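Local coordinates for flagellar motor switch protein FliG (Thermotoga maritima, PDB 3AJC) that probably forms part of the switch complex proposed to lie at the base of the flagellar basal body, contacting chemotaxis proteins and motor parts that set rotation direction, at residues Glu69-Arg72 with Asn73-Lys77; Met129-Phe132 with Glu133-Leu136; Ala200-Lys203 with Ile204-Ile208. All blocks are in the same frame, centred on the assembly; numbering follows the deposited sequence.

Contact 1 (Glu69-Arg72 with Asn73-Lys77); sequences EIER and NLEKK
Glu69 and Asn73 meet one helical turn apart, where the carbonyl oxygen of Glu69 takes two N-H groups from the same residue. The backbone Asn73 N binds Glu69 O at 3.0 Å in a nearly straight bond (N-H...O 171°). The bond from the side-chain amide is weak: Asn73 ND2 lies 2.7 Å from Glu69 O, but its N-H is bent to 127°. Asparagine suits the place because its short side chain, with CG beside its own backbone N (chi1 -77°), turns the amide toward the preceding turn. The two side chains run alongside each other, and Glu69 CG packs 3.2 Å from Asn73 ND2. Glu69 OE2 is instead bonded to Thr65.

Glu71 and Glu75 also run in the same direction. Glu75 CG rests 3.1 Å from Glu71 O, and Glu75 OE1 lies 3.2 Å from that oxygen, acceptor against acceptor, without a bond. The like charges stay apart, Glu71 OE2 and Glu75 OE1 being separated by 5.2 Å, and Lys68, in a salt bridge with Glu71, probably eases their repulsion. The regular i to i+4 backbone pattern positions these groups, continued by Leu74 N to Ile70 O, Glu75 N to Glu71 O and Lys76 N to Arg72 O.

This is helix 67-79 of the FliG middle domain. Ser66 bonds Glu69 N near its start, and Ser79 OG bonds the carbonyl oxygens of Glu75 and Lys76 near its other end. The contact is largely on the surface, and the Glu69 side chain lies about 8 Å from that of Arg58 in helix 49-60, part of the EHPQR motif important for interaction with FliM.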
loop_
_atom_site.group_PDB
_atom_site.type_symbol
_atom_site.label_atom_id
_atom_site.label_comp_id
_atom_site.label_asym_id
_atom_site.label_seq_id
_atom_site.Cartn_x
_atom_site.Cartn_y
_atom_site.Cartn_z
ATOM N N GLU A 69 14.802 -19.883 3.556
ATOM C CA GLU A 69 14.959 -18.462 3.840
ATOM C C GLU A 69 14.109 -18.039 5.042
ATOM O O GLU A 69 14.534 -17.235 5.866
ATOM C CB GLU A 69 14.577 -17.654 2.602
ATOM C CG GLU A 69 14.668 -16.151 2.772
ATOM C CD GLU A 69 15.572 -15.524 1.737
ATOM O OE1 GLU A 69 16.808 -15.503 1.945
ATOM O OE2 GLU A 69 15.046 -15.068 0.704
ATOM N N ILE A 70 12.904 -18.589 5.131
ATOM C CA ILE A 70 12.005 -18.287 6.237
ATOM C C ILE A 70 12.640 -18.809 7.524
ATOM O O ILE A 70 12.727 -18.100 8.529
ATOM C CB ILE A 70 10.627 -18.969 6.018
ATOM C CG1 ILE A 70 9.950 -18.354 4.790
ATOM C CG2 ILE A 70 9.755 -18.820 7.258
ATOM C CD1 ILE A 70 8.733 -19.091 4.310
ATOM N N GLU A 71 13.095 -20.055 7.470
ATOM C CA GLU A 71 13.725 -20.702 8.612
ATOM C C GLU A 71 14.926 -19.909 9.127
ATOM O O GLU A 71 15.093 -19.739 10.336
ATOM C CB GLU A 71 14.142 -22.123 8.220
ATOM C CG GLU A 71 14.941 -22.874 9.265
ATOM C CD GLU A 71 15.095 -24.341 8.918
ATOM O OE1 GLU A 71 15.391 -24.650 7.743
ATOM O OE2 GLU A 71 14.926 -25.191 9.818
ATOM N N ARG A 72 15.751 -19.420 8.201
ATOM C CA ARG A 72 16.947 -18.644 8.536
ATOM C C ARG A 72 16.604 -17.290 9.143
ATOM O O ARG A 72 17.110 -16.932 10.205
ATOM C CB ARG A 72 17.808 -18.431 7.284
ATOM C CG ARG A 72 19.094 -19.258 7.237
ATOM C CD ARG A 72 19.874 -19.005 5.943
ATOM N NE ARG A 72 19.295 -19.693 4.789
ATOM C CZ ARG A 72 19.328 -19.222 3.546
ATOM N NH1 ARG A 72 19.906 -18.058 3.299
ATOM N NH2 ARG A 72 18.784 -19.911 2.551
ATOM N N ASN A 73 15.755 -16.531 8.459
ATOM C CA ASN A 73 15.356 -15.216 8.942
ATOM C C ASN A 73 14.714 -15.294 10.317
ATOM O O ASN A 73 14.928 -14.419 11.157
ATOM C CB ASN A 73 14.391 -14.556 7.958
ATOM C CG ASN A 73 15.095 -14.005 6.738
ATOM O OD1 ASN A 73 15.886 -13.062 6.834
ATOM N ND2 ASN A 73 14.819 -14.594 5.580
ATOM N N LEU A 74 13.923 -16.338 10.542
ATOM C CA LEU A 74 13.270 -16.514 11.829
ATOM C C LEU A 74 14.340 -16.685 12.903
ATOM O O LEU A 74 14.323 -16.007 13.928
ATOM C CB LEU A 74 12.357 -17.741 11.803
ATOM C CG LEU A 74 11.566 -18.000 13.091
ATOM C CD1 LEU A 74 10.687 -16.795 13.417
ATOM C CD2 LEU A 74 10.716 -19.248 12.927
ATOM N N GLU A 75 15.279 -17.591 12.655
ATOM C CA GLU A 75 16.357 -17.842 13.600
ATOM C C GLU A 75 17.111 -16.579 13.985
ATOM O O GLU A 75 17.448 -16.391 15.149
ATOM C CB GLU A 75 17.332 -18.863 13.021
ATOM C CG GLU A 75 16.730 -20.234 12.926
ATOM C CD GLU A 75 17.644 -21.244 12.283
ATOM O OE1 GLU A 75 17.950 -21.092 11.082
ATOM O OE2 GLU A 75 18.053 -22.192 12.985
ATOM N N LYS A 76 17.377 -15.715 13.013
ATOM C CA LYS A 76 18.098 -14.483 13.305
ATOM C C LYS A 76 17.364 -13.664 14.365
ATOM O O LYS A 76 17.906 -13.399 15.437
ATOM C CB LYS A 76 18.284 -13.650 12.030
ATOM C CG LYS A 76 19.125 -14.333 10.954
ATOM C CD LYS A 76 19.661 -13.328 9.950
ATOM C CE LYS A 76 20.640 -12.380 10.623
ATOM N NZ LYS A 76 21.128 -11.343 9.684
ATOM N N LYS A 77 16.127 -13.280 14.068
ATOM C CA LYS A 77 15.309 -12.487 14.986
ATOM C C LYS A 77 15.195 -13.069 16.397
ATOM O O LYS A 77 15.134 -12.326 17.377
ATOM C CB LYS A 77 13.913 -12.298 14.388
ATOM C CG LYS A 77 13.932 -11.574 13.052
ATOM C CD LYS A 77 12.615 -11.697 12.305
ATOM C CE LYS A 77 12.768 -11.154 10.888
ATOM N NZ LYS A 77 11.555 -11.366 10.054
#

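Contact 2 (Met129-Phe132 with Glu133-Leu136); sequences MFVF and EDIL
Phe130 and Asp134 are brought together by opposite choices of first torsion: Phe130 CG stands opposite its backbone N (chi1 -163°), whereas Asp134 CG stays beside its own N (chi1 -76°). Asp134 CB then sits over one face of the ring, 3.5 Å from the centroid of Phe130, in a CH-pi contact displaced toward the rim. The carboxylate continues past the ring to the backbone, where Val131 N donates to Asp134 OD2 at 2.5 Å, a very short approach whose exact length is doubtful. The bond is straight (169°), on the anti side of the oxygen and somewhat out of the carboxylate plane. The Val131 CG2 methyl also lies against the carboxylate, 3.1 Å from Asp134 OD2.

In return Asp134 N donates to Val131 O at 2.8 Å, from above the carbonyl plane. Ile135 N binds Phe132 O in the same i to i+3 manner, as expected of a 3-10 turn. Ile135 CD1 is 3.5 Å from Phe132 CE1.

Aspartate fits here because it is short enough to accept the N-H of Val131 while its methylene lies on the ring. The carboxylate probably stays ionised, its charge partly met by that N-H, while Phe130, Phe132 and Ile135 pack against helix 194-213.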
loop_
_atom_site.group_PDB
_atom_site.type_symbol
_atom_site.label_atom_id
_atom_site.label_comp_id
_atom_site.label_asym_id
_atom_site.label_seq_id
_atom_site.Cartn_x
_atom_site.Cartn_y
_atom_site.Cartn_z
ATOM N N MET A 129 -3.033 -2.920 -2.379
ATOM C CA MET A 129 -2.908 -1.643 -3.094
ATOM C C MET A 129 -4.022 -0.636 -2.785
ATOM O O MET A 129 -3.946 0.528 -3.173
ATOM C CB MET A 129 -2.868 -1.894 -4.607
ATOM C CG MET A 129 -1.512 -2.357 -5.129
ATOM S SD MET A 129 -1.579 -2.810 -6.873
ATOM C CE MET A 129 -1.699 -1.158 -7.665
ATOM N N PHE A 130 -5.053 -1.102 -2.090
ATOM C CA PHE A 130 -6.202 -0.275 -1.733
ATOM C C PHE A 130 -5.776 0.978 -0.966
ATOM O O PHE A 130 -5.088 0.884 0.051
ATOM C CB PHE A 130 -7.164 -1.105 -0.865
ATOM C CG PHE A 130 -8.551 -0.527 -0.770
ATOM C CD1 PHE A 130 -9.518 -0.859 -1.711
ATOM C CD2 PHE A 130 -8.877 0.374 0.237
ATOM C CE1 PHE A 130 -10.787 -0.298 -1.661
ATOM C CE2 PHE A 130 -10.152 0.948 0.299
ATOM C CZ PHE A 130 -11.109 0.607 -0.652
ATOM N N VAL A 131 -6.150 2.150 -1.466
ATOM C CA VAL A 131 -5.835 3.395 -0.766
ATOM C C VAL A 131 -7.153 3.990 -0.283
ATOM O O VAL A 131 -8.225 3.566 -0.708
ATOM C CB VAL A 131 -5.108 4.438 -1.663
ATOM C CG1 VAL A 131 -3.729 3.911 -2.044
ATOM C CG2 VAL A 131 -5.950 4.773 -2.890
ATOM N N PHE A 132 -7.076 4.978 0.595
ATOM C CA PHE A 132 -8.289 5.566 1.140
ATOM C C PHE A 132 -9.291 6.045 0.098
ATOM O O PHE A 132 -10.480 5.815 0.259
ATOM C CB PHE A 132 -7.954 6.709 2.100
ATOM C CG PHE A 132 -9.088 7.076 3.010
ATOM C CD1 PHE A 132 -9.561 6.166 3.958
ATOM C CD2 PHE A 132 -9.696 8.326 2.917
ATOM C CE1 PHE A 132 -10.632 6.502 4.809
ATOM C CE2 PHE A 132 -10.759 8.670 3.754
ATOM C CZ PHE A 132 -11.232 7.759 4.701
ATOM N N GLU A 133 -8.822 6.699 -0.965
ATOM C CA GLU A 133 -9.730 7.183 -2.003
ATOM C C GLU A 133 -10.392 6.026 -2.744
ATOM O O GLU A 133 -11.419 6.220 -3.383
ATOM C CB GLU A 133 -9.002 8.085 -3.013
ATOM C CG GLU A 133 -8.615 9.476 -2.510
ATOM C CD GLU A 133 -9.807 10.340 -2.096
ATOM O OE1 GLU A 133 -10.837 10.341 -2.801
ATOM O OE2 GLU A 133 -9.703 11.045 -1.068
ATOM N N ASP A 134 -9.818 4.827 -2.663
ATOM C CA ASP A 134 -10.422 3.677 -3.334
ATOM C C ASP A 134 -11.825 3.375 -2.783
ATOM O O ASP A 134 -12.604 2.649 -3.408
ATOM C CB ASP A 134 -9.524 2.434 -3.217
ATOM C CG ASP A 134 -8.310 2.490 -4.162
ATOM O OD1 ASP A 134 -8.466 2.923 -5.322
ATOM O OD2 ASP A 134 -7.204 2.088 -3.750
ATOM N N ILE A 135 -12.148 3.939 -1.618
ATOM C CA ILE A 135 -13.460 3.744 -1.013
ATOM C C ILE A 135 -14.553 4.231 -1.968
ATOM O O ILE A 135 -15.707 3.822 -1.863
ATOM C CB ILE A 135 -13.566 4.491 0.343
ATOM C CG1 ILE A 135 -12.698 3.782 1.382
ATOM C CG2 ILE A 135 -15.027 4.527 0.827
ATOM C CD1 ILE A 135 -12.542 4.527 2.699
ATOM N N LEU A 136 -14.185 5.102 -2.904
ATOM C CA LEU A 136 -15.137 5.605 -3.896
ATOM C C LEU A 136 -15.511 4.472 -4.860
ATOM O O LEU A 136 -16.537 4.532 -5.539
ATOM C CB LEU A 136 -14.531 6.766 -4.686
ATOM C CG LEU A 136 -14.323 8.098 -3.961
ATOM C CD1 LEU A 136 -13.556 9.059 -4.867
ATOM C CD2 LEU A 136 -15.672 8.691 -3.564
#

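Contact 3 (Ala200-Lys203 with Ile204-Ile208); sequences AQQK and IINII
Ala200 to Ile207 form a regular right-handed helical stretch, in which Ile204, Ile205, Asn206 and Ile207 each donate a backbone N-H to the carbonyl four residues earlier. Asn206 N binds Gln202 O at 2.9 Å, and the side chain of Asn206 folds over the same carbonyl. Because CG stays beside the backbone N (chi1 -67°), Asn206 CG comes to 3.1 Å from Gln202 O. Asn206 ND2 is 3.2 Å from Gln202 O, but the angle is too poor for a hydrogen bond. Gln202 CG lies 3.8 Å from Asn206 ND2, with the two amide planes turned 51° apart. A leucine in place of Asn206 would probably put a methyl where the amide nitrogen now lies, leaving the Gln202 carbonyl with an apolar neighbour.

In Ile204, Ile205 and Ile207 alike, CG1 lies beside its own backbone N and so near the carbonyl four residues back, Ile205 CG1 being 3.2 Å from Gln201 O. Ile204 faces Ala158 of helix 152-159, and Ala200 packs on Asp154 and Leu157 of the same helix. Gln201 bonds the backbone oxygens of Ala158 and Gly161 through NE2.

Chemically, the stretch is amphipathic: Ile204 and Ile208 are buried, Ile205 and Ile207 partly so, while Gln202 and Lys203 stay at the surface.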
loop_
_atom_site.group_PDB
_atom_site.type_symbol
_atom_site.label_atom_id
_atom_site.label_comp_id
_atom_site.label_asym_id
_atom_site.label_seq_id
_atom_site.Cartn_x
_atom_site.Cartn_y
_atom_site.Cartn_z
ATOM N N ALA A 200 -5.291 6.931 10.920
ATOM C CA ALA A 200 -6.740 6.794 10.987
ATOM C C ALA A 200 -7.190 6.157 9.669
ATOM O O ALA A 200 -7.942 5.177 9.667
ATOM C CB ALA A 200 -7.408 8.173 11.186
ATOM N N GLN A 201 -6.699 6.693 8.552
ATOM C CA GLN A 201 -7.048 6.155 7.237
ATOM C C GLN A 201 -6.525 4.719 7.109
ATOM O O GLN A 201 -7.220 3.826 6.604
ATOM C CB GLN A 201 -6.480 7.048 6.115
ATOM C CG GLN A 201 -7.123 8.444 6.047
ATOM C CD GLN A 201 -6.710 9.279 4.829
ATOM O OE1 GLN A 201 -5.711 8.994 4.158
ATOM N NE2 GLN A 201 -7.473 10.332 4.558
ATOM N N GLN A 202 -5.310 4.487 7.584
ATOM C CA GLN A 202 -4.731 3.148 7.526
ATOM C C GLN A 202 -5.615 2.154 8.295
ATOM O O GLN A 202 -5.817 1.016 7.867
ATOM C CB GLN A 202 -3.337 3.157 8.149
ATOM C CG GLN A 202 -2.694 1.803 8.145
ATOM C CD GLN A 202 -2.083 1.469 6.799
ATOM O OE1 GLN A 202 -2.667 1.744 5.742
ATOM N NE2 GLN A 202 -0.894 0.869 6.828
ATOM N N LYS A 203 -6.123 2.602 9.443
ATOM C CA LYS A 203 -6.986 1.790 10.296
ATOM C C LYS A 203 -8.267 1.390 9.570
ATOM O O LYS A 203 -8.734 0.258 9.682
ATOM C CB LYS A 203 -7.352 2.588 11.546
ATOM C CG LYS A 203 -6.901 1.978 12.851
ATOM C CD LYS A 203 -6.687 3.069 13.888
ATOM C CE LYS A 203 -6.418 2.494 15.265
ATOM N NZ LYS A 203 -6.042 3.570 16.233
ATOM N N ILE A 204 -8.848 2.336 8.841
ATOM C CA ILE A 204 -10.071 2.066 8.106
ATOM C C ILE A 204 -9.771 1.104 6.959
ATOM O O ILE A 204 -10.555 0.199 6.672
ATOM C CB ILE A 204 -10.674 3.361 7.544
ATOM C CG1 ILE A 204 -11.070 4.289 8.708
ATOM C CG2 ILE A 204 -11.858 3.029 6.634
ATOM C CD1 ILE A 204 -11.831 5.572 8.286
ATOM N N ILE A 205 -8.624 1.303 6.316
ATOM C CA ILE A 205 -8.205 0.452 5.215
ATOM C C ILE A 205 -8.036 -0.980 5.701
ATOM O O ILE A 205 -8.422 -1.921 5.014
ATOM C CB ILE A 205 -6.874 0.943 4.609
ATOM C CG1 ILE A 205 -7.113 2.242 3.834
ATOM C CG2 ILE A 205 -6.277 -0.138 3.694
ATOM C CD1 ILE A 205 -5.857 2.899 3.324
ATOM N N ASN A 206 -7.449 -1.142 6.884
ATOM C CA ASN A 206 -7.264 -2.477 7.440
ATOM C C ASN A 206 -8.625 -3.134 7.665
ATOM O O ASN A 206 -8.790 -4.329 7.424
ATOM C CB ASN A 206 -6.464 -2.413 8.747
ATOM C CG ASN A 206 -5.034 -1.958 8.528
ATOM O OD1 ASN A 206 -4.454 -2.198 7.476
ATOM N ND2 ASN A 206 -4.456 -1.305 9.529
ATOM N N ILE A 207 -9.598 -2.345 8.114
ATOM C CA ILE A 207 -10.951 -2.853 8.331
ATOM C C ILE A 207 -11.490 -3.394 7.002
ATOM O O ILE A 207 -12.083 -4.465 6.947
ATOM C CB ILE A 207 -11.906 -1.735 8.846
ATOM C CG1 ILE A 207 -11.542 -1.355 10.284
ATOM C CG2 ILE A 207 -13.359 -2.187 8.750
ATOM C CD1 ILE A 207 -12.397 -0.240 10.840
ATOM N N ILE A 208 -11.274 -2.639 5.932
ATOM C CA ILE A 208 -11.724 -3.031 4.601
ATOM C C ILE A 208 -11.013 -4.306 4.131
ATOM O O ILE A 208 -11.643 -5.235 3.620
ATOM C CB ILE A 208 -11.476 -1.877 3.601
ATOM C CG1 ILE A 208 -12.422 -0.713 3.936
ATOM C CG2 ILE A 208 -11.665 -2.356 2.155
ATOM C CD1 ILE A 208 -12.099 0.596 3.220
#

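In the fold
Contacts 2 and 3 belong together in the FliG C-terminal domain, their centres about 10 Å apart. The turn of residues 129-136 lies against helix 194-213: Phe130 CE2 is 3.5 Å from Ile208 CD1, and Phe132 CD2 is 3.4 Å from Gln201 NE2. Ile208 thus meets the turn through an apolar end, and Ile135 packs on it too. Contact 1 stands apart in the middle domain; its centre is about 34 Å from that of contact 2 and about 30 Å from that of contact 3, with no touch. It alone lies near the EHPQR motif important for FliM interaction, whereas contacts 2 and 3 lie away from it.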